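Local atomic coordinates of transcription factor SPN1 (PDB entry 3NFQ), a protein that takes part in regulating RNA polymerase II transcription, possibly at both the recruitment and post-recruitment steps of TATA-binding protein, and interacts with the elongation factors SPT5 and SPT6. Residues D23-A28 with R82-P87; T71-N76 with T113-E118. All coordinates share one frame; numbering follows the deposited sequence.

Contact 1 (D23-A28 with R82-P87); sequences DEMNIA and RIWLEP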
loop_
_atom_site.group_PDB
_atom_site.type_symbol
_atom_site.label_atom_id
_atom_site.label_comp_id
_atom_site.label_asym_id
_atom_site.label_seq_id
_atom_site.Cartn_x
_atom_site.Cartn_y
_atom_site.Cartn_z
ATOM N N ASP A 23 -10.500 -5.291 3.074
ATOM C CA ASP A 23 -10.609 -6.749 2.880
ATOM C C ASP A 23 -10.295 -7.200 1.485
ATOM O O ASP A 23 -9.618 -8.191 1.300
ATOM C CB ASP A 23 -12.042 -7.263 3.201
ATOM C CG ASP A 23 -12.462 -7.063 4.678
ATOM O OD1 ASP A 23 -11.595 -6.981 5.579
ATOM O OD2 ASP A 23 -13.717 -7.037 4.928
ATOM N N GLU A 24 -10.827 -6.523 0.466
ATOM C CA GLU A 24 -10.497 -6.923 -0.875
ATOM C C GLU A 24 -9.002 -6.837 -1.161
ATOM O O GLU A 24 -8.480 -7.642 -1.936
ATOM C CB GLU A 24 -11.171 -6.023 -1.902
ATOM C CG GLU A 24 -12.717 -6.114 -1.921
ATOM C CD GLU A 24 -13.214 -7.368 -2.647
ATOM O OE1 GLU A 24 -12.504 -7.829 -3.573
ATOM O OE2 GLU A 24 -14.310 -7.888 -2.292
HETATM N N MSE A 25 -8.349 -5.795 -0.635
HETATM C CA MSE A 25 -6.902 -5.660 -0.876
HETATM C C MSE A 25 -6.167 -6.796 -0.233
HETATM O O MSE A 25 -5.201 -7.340 -0.804
HETATM C CB MSE A 25 -6.416 -4.293 -0.338
HETATM C CG MSE A 25 -6.905 -3.192 -1.194
HETATM SE SE MSE A 25 -6.113 -1.475 -0.464
HETATM C CE MSE A 25 -4.293 -1.739 -1.223
ATOM N N ASN A 26 -6.574 -7.155 0.990
ATOM C CA ASN A 26 -5.880 -8.256 1.668
ATOM C C ASN A 26 -6.104 -9.587 0.960
ATOM O O ASN A 26 -5.193 -10.397 0.879
ATOM C CB ASN A 26 -6.330 -8.421 3.150
ATOM C CG ASN A 26 -6.039 -7.217 3.986
ATOM O OD1 ASN A 26 -6.649 -7.021 5.075
ATOM N ND2 ASN A 26 -5.125 -6.373 3.506
ATOM N N ILE A 27 -7.322 -9.808 0.474
ATOM C CA ILE A 27 -7.624 -11.063 -0.249
ATOM C C ILE A 27 -6.792 -11.099 -1.518
ATOM O O ILE A 27 -6.188 -12.093 -1.867
ATOM C CB ILE A 27 -9.123 -11.147 -0.615
ATOM C CG1 ILE A 27 -9.940 -11.451 0.642
ATOM C CG2 ILE A 27 -9.334 -12.226 -1.721
ATOM C CD1 ILE A 27 -11.445 -11.047 0.550
ATOM N N ALA A 28 -6.716 -9.987 -2.226
ATOM C CA ALA A 28 -5.872 -9.989 -3.440
ATOM C C ALA A 28 -4.412 -10.265 -3.159
ATOM O O ALA A 28 -3.730 -11.002 -3.897
ATOM C CB ALA A 28 -6.027 -8.671 -4.183
ATOM N N ARG A 82 0.210 -0.971 3.082
ATOM C CA ARG A 82 1.482 -1.434 3.517
ATOM C C ARG A 82 1.711 -2.869 3.133
ATOM O O ARG A 82 2.827 -3.245 2.762
ATOM C CB ARG A 82 1.506 -1.326 5.044
ATOM C CG ARG A 82 2.744 -1.885 5.647
ATOM C CD ARG A 82 2.310 -2.429 6.993
ATOM N NE ARG A 82 2.286 -3.834 6.950
ATOM C CZ ARG A 82 1.657 -4.680 7.763
ATOM N NH1 ARG A 82 0.852 -4.346 8.771
ATOM N NH2 ARG A 82 1.857 -5.950 7.488
ATOM N N ILE A 83 0.673 -3.701 3.243
ATOM C CA ILE A 83 0.841 -5.131 2.843
ATOM C C ILE A 83 1.187 -5.273 1.341
ATOM O O ILE A 83 2.005 -6.112 0.943
ATOM C CB ILE A 83 -0.457 -5.917 3.159
ATOM C CG1 ILE A 83 -0.510 -6.157 4.666
ATOM C CG2 ILE A 83 -0.461 -7.325 2.498
ATOM C CD1 ILE A 83 -1.948 -6.534 5.140
ATOM N N TRP A 84 0.546 -4.464 0.491
ATOM C CA TRP A 84 0.955 -4.456 -0.916
ATOM C C TRP A 84 2.412 -4.051 -1.152
ATOM O O TRP A 84 3.069 -4.617 -2.012
ATOM C CB TRP A 84 0.013 -3.581 -1.764
ATOM C CG TRP A 84 -1.299 -4.204 -1.998
ATOM C CD1 TRP A 84 -1.922 -5.148 -1.231
ATOM C CD2 TRP A 84 -2.184 -3.901 -3.063
ATOM N NE1 TRP A 84 -3.162 -5.428 -1.746
ATOM C CE2 TRP A 84 -3.336 -4.697 -2.887
ATOM C CE3 TRP A 84 -2.112 -3.052 -4.169
ATOM C CZ2 TRP A 84 -4.385 -4.678 -3.753
ATOM C CZ3 TRP A 84 -3.195 -3.005 -5.044
ATOM C CH2 TRP A 84 -4.311 -3.806 -4.840
ATOM N N LEU A 85 2.947 -3.116 -0.361
ATOM C CA LEU A 85 4.286 -2.560 -0.624
ATOM C C LEU A 85 5.371 -3.403 0.022
ATOM O O LEU A 85 6.520 -3.377 -0.413
ATOM C CB LEU A 85 4.338 -1.141 -0.023
ATOM C CG LEU A 85 3.581 -0.075 -0.868
ATOM C CD1 LEU A 85 3.514 1.257 -0.126
ATOM C CD2 LEU A 85 4.248 0.062 -2.229
ATOM N N GLU A 86 5.022 -4.101 1.090
ATOM C CA GLU A 86 6.084 -4.701 1.902
ATOM C C GLU A 86 6.855 -5.780 1.175
ATOM O O GLU A 86 6.302 -6.531 0.341
ATOM C CB GLU A 86 5.519 -5.226 3.250
ATOM C CG GLU A 86 4.894 -6.559 3.210
ATOM C CD GLU A 86 4.056 -6.885 4.474
ATOM O OE1 GLU A 86 4.232 -6.219 5.497
ATOM O OE2 GLU A 86 3.226 -7.821 4.427
ATOM N N PRO A 87 8.158 -5.879 1.483
ATOM C CA PRO A 87 8.978 -6.878 0.842
ATOM C C PRO A 87 8.632 -8.246 1.347
ATOM O O PRO A 87 8.216 -8.411 2.507
ATOM C CB PRO A 87 10.424 -6.518 1.266
ATOM C CG PRO A 87 10.274 -5.673 2.430
ATOM C CD PRO A 87 8.937 -4.975 2.351
#
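Met25, a selenomethionine, reaches from the long helix 10-42 across the indole of Trp84, while the backbone of the same residue takes the indole N-H. Its CB starts beside the pyrrole nitrogen, 3.7 Å from Trp84 NE1, and CG passes Trp84 CZ2 at 3.9 Å. The selenium stands higher above the ring, 5.1 Å from the centroid of the six-membered ring, a Met-aromatic contact at some distance. With chi2 anti at -176°, the chain runs straight out to SE; the bend at chi3, 77°, then lays CE on the indole. There the methyl makes a CH-pi contact over the face, 3.6 Å from the six-membered centroid, and lies 3.5 Å from both CE2 and CD2 of Trp84.

At the ring edge, Trp84 NE1 donates to Met25 O over 2.9 Å, nearly straight at 173°. The oxygen sits in the indole plane, but the donor stands above the carbonyl plane, off the lone-pair directions. This bond and the methyl together probably limit how far the indole can swing or tilt. Ala28 CB adds an oblique apolar touch at Trp84 CZ2, and one residue before the indole Ile83 CD1 meets Asn26 ND2 at 3.6 Å.

The contact is buried near the middle of this helical domain, whose later part is related in sequence to the TFIIS N-terminal helical bundle, and joins helix 10-42 to the last turn of helix 77-85. Helix 51-63 packs in through Val59 on Met25 and Lys52 on Trp84, and Leu102 of helix 96-107 also touches Trp84.

Contact 2 (T71-N76 with T113-E118); sequences TILDNN and TEHLKE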
loop_
_atom_site.group_PDB
_atom_site.type_symbol
_atom_site.label_atom_id
_atom_site.label_comp_id
_atom_site.label_asym_id
_atom_site.label_seq_id
_atom_site.Cartn_x
_atom_site.Cartn_y
_atom_site.Cartn_z
ATOM N N THR A 71 -11.886 8.933 6.288
ATOM C CA THR A 71 -12.347 7.543 6.395
ATOM C C THR A 71 -11.203 6.533 6.169
ATOM O O THR A 71 -11.098 5.528 6.882
ATOM C CB THR A 71 -13.414 7.184 5.346
ATOM O OG1 THR A 71 -14.401 8.235 5.237
ATOM C CG2 THR A 71 -14.077 5.866 5.732
ATOM N N ILE A 72 -10.383 6.815 5.151
ATOM C CA ILE A 72 -9.180 6.009 4.827
ATOM C C ILE A 72 -8.300 5.969 6.047
ATOM O O ILE A 72 -7.903 4.884 6.498
ATOM C CB ILE A 72 -8.400 6.649 3.642
ATOM C CG1 ILE A 72 -9.196 6.419 2.383
ATOM C CG2 ILE A 72 -6.955 6.065 3.510
ATOM C CD1 ILE A 72 -8.874 7.396 1.218
ATOM N N LEU A 73 -8.002 7.133 6.598
ATOM C CA LEU A 73 -7.064 7.176 7.740
ATOM C C LEU A 73 -7.672 6.595 9.010
ATOM O O LEU A 73 -7.000 5.887 9.780
ATOM C CB LEU A 73 -6.562 8.618 7.981
ATOM C CG LEU A 73 -5.645 9.144 6.875
ATOM C CD1 LEU A 73 -5.336 10.621 7.070
ATOM C CD2 LEU A 73 -4.327 8.384 6.761
ATOM N N ASP A 74 -8.936 6.899 9.264
ATOM C CA ASP A 74 -9.590 6.395 10.486
ATOM C C ASP A 74 -9.799 4.888 10.497
ATOM O O ASP A 74 -9.775 4.294 11.567
ATOM C CB ASP A 74 -10.918 7.099 10.720
ATOM C CG ASP A 74 -10.747 8.552 11.123
ATOM O OD1 ASP A 74 -9.648 8.961 11.577
ATOM O OD2 ASP A 74 -11.731 9.298 10.956
ATOM N N ASN A 75 -9.993 4.259 9.336
ATOM C CA ASN A 75 -10.195 2.799 9.259
ATOM C C ASN A 75 -8.959 1.941 8.959
ATOM O O ASN A 75 -9.101 0.775 8.597
ATOM C CB ASN A 75 -11.294 2.506 8.259
ATOM C CG ASN A 75 -12.620 3.060 8.730
ATOM O OD1 ASN A 75 -13.040 4.149 8.321
ATOM N ND2 ASN A 75 -13.213 2.380 9.689
ATOM N N ASN A 76 -7.768 2.536 9.071
ATOM C CA ASN A 76 -6.504 1.836 8.905
ATOM C C ASN A 76 -6.397 1.146 7.547
ATOM O O ASN A 76 -5.814 0.066 7.432
ATOM C CB ASN A 76 -6.320 0.810 10.050
ATOM C CG ASN A 76 -4.862 0.413 10.288
ATOM O OD1 ASN A 76 -4.587 -0.600 10.952
ATOM N ND2 ASN A 76 -3.930 1.209 9.789
ATOM N N THR A 113 2.230 10.398 12.173
ATOM C CA THR A 113 2.962 9.355 12.851
ATOM C C THR A 113 2.028 8.246 13.383
ATOM O O THR A 113 2.338 7.075 13.252
ATOM C CB THR A 113 3.864 9.942 13.961
ATOM O OG1 THR A 113 4.928 10.706 13.359
ATOM C CG2 THR A 113 4.491 8.819 14.805
ATOM N N GLU A 114 0.881 8.605 13.941
ATOM C CA GLU A 114 0.000 7.579 14.512
ATOM C C GLU A 114 -0.514 6.569 13.475
ATOM O O GLU A 114 -0.678 5.374 13.777
ATOM C CB GLU A 114 -1.176 8.181 15.283
ATOM C CG GLU A 114 -2.017 9.174 14.517
ATOM C CD GLU A 114 -1.599 10.643 14.754
ATOM O OE1 GLU A 114 -0.381 10.913 15.048
ATOM O OE2 GLU A 114 -2.510 11.517 14.634
ATOM N N HIS A 115 -0.783 7.051 12.264
ATOM C CA HIS A 115 -1.185 6.148 11.183
ATOM C C HIS A 115 -0.062 5.242 10.753
ATOM O O HIS A 115 -0.311 4.078 10.476
ATOM C CB HIS A 115 -1.688 6.922 9.989
ATOM C CG HIS A 115 -2.601 8.050 10.342
ATOM N ND1 HIS A 115 -3.879 7.860 10.834
ATOM C CD2 HIS A 115 -2.436 9.387 10.232
ATOM C CE1 HIS A 115 -4.452 9.034 11.025
ATOM N NE2 HIS A 115 -3.601 9.975 10.659
ATOM N N LEU A 116 1.158 5.765 10.666
ATOM C CA LEU A 116 2.320 4.928 10.329
ATOM C C LEU A 116 2.509 3.786 11.341
ATOM O O LEU A 116 2.869 2.664 10.976
ATOM C CB LEU A 116 3.595 5.773 10.263
ATOM C CG LEU A 116 3.564 6.854 9.186
ATOM C CD1 LEU A 116 4.755 7.802 9.309
ATOM C CD2 LEU A 116 3.532 6.206 7.837
ATOM N N LYS A 117 2.307 4.101 12.615
ATOM C CA LYS A 117 2.491 3.123 13.679
ATOM C C LYS A 117 1.432 2.053 13.582
ATOM O O LYS A 117 1.731 0.869 13.622
ATOM C CB LYS A 117 2.392 3.789 15.052
ATOM C CG LYS A 117 3.568 4.695 15.382
ATOM C CD LYS A 117 4.871 3.930 15.534
ATOM C CE LYS A 117 5.948 4.819 16.162
ATOM N NZ LYS A 117 7.295 4.187 15.904
ATOM N N GLU A 118 0.202 2.470 13.380
ATOM C CA GLU A 118 -0.920 1.579 13.451
ATOM C C GLU A 118 -0.986 0.648 12.207
ATOM O O GLU A 118 -1.414 -0.515 12.267
ATOM C CB GLU A 118 -2.124 2.497 13.543
ATOM C CG GLU A 118 -3.466 1.863 13.480
ATOM C CD GLU A 118 -4.534 2.925 13.360
ATOM O OE1 GLU A 118 -4.146 4.117 13.158
ATOM O OE2 GLU A 118 -5.746 2.573 13.451
#
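His115 lays one face of its imidazole against Leu73. The CD2 methyl of Leu73 stands over the ring centre, 4.0 Å from the centroid and 9° off the normal, a CH-pi contact. Leu73 CB reaches His115 CE1 at 3.7 Å, and CD1 approaches NE2. The opposite face is covered by Glu114 CG from the ring's own helix, so the imidazole is sandwiched between aliphatic groups.

Asn76, just past the end of helix 69-74, pairs with Glu118. Their side chains slide past each other in opposite directions, with amide and carboxylate stacked, their planes 24° apart. Glu118 has CG anti to the backbone N, chi1 173°, and is extended beyond it, which carries its carboxylate alongside the asparagine amide; Glu118 CG lies 3.8 Å from Asn76 CG, and OE2 is 3.9 Å from Asn76 CB. Asn76 OD1 and Glu118 O are 3.4 Å apart, but both are acceptors and form no bond. Cut back to alanine, Asn76 would keep its CB near Glu118 OE2, but the Glu118 chain would probably lose the flat amide it packs on and be freer to turn.

Helix 69-74 and the turn after it pack on helix 113-119 with no hydrogen bond between the segments. The contact rests on van der Waals and CH-pi packing, and leaving His115 ND1 buried without a polar partner in the model probably costs some stability.

From the N terminus, helix 10-42 supplies the first half of contact 1, which closes when residues 82-87 return to it after helices 51-63 and 69-74 and the first part of 77-85. Before that closure, the chain has already passed residues 71-76, the first half of contact 2, whose partner 113-118 comes only after helix 96-107. The two closures therefore cross rather than nest. Helix 77-85 follows directly on helix 69-74, and its Leu78 touches both Leu73 and His115, bringing it to contact 2 as well. Contact 1 ties the long N-terminal helix to the domain's middle, while contact 2, about 15 Å away between centres, joins helix 69-74 to helix 113-119, the first of the last three helices.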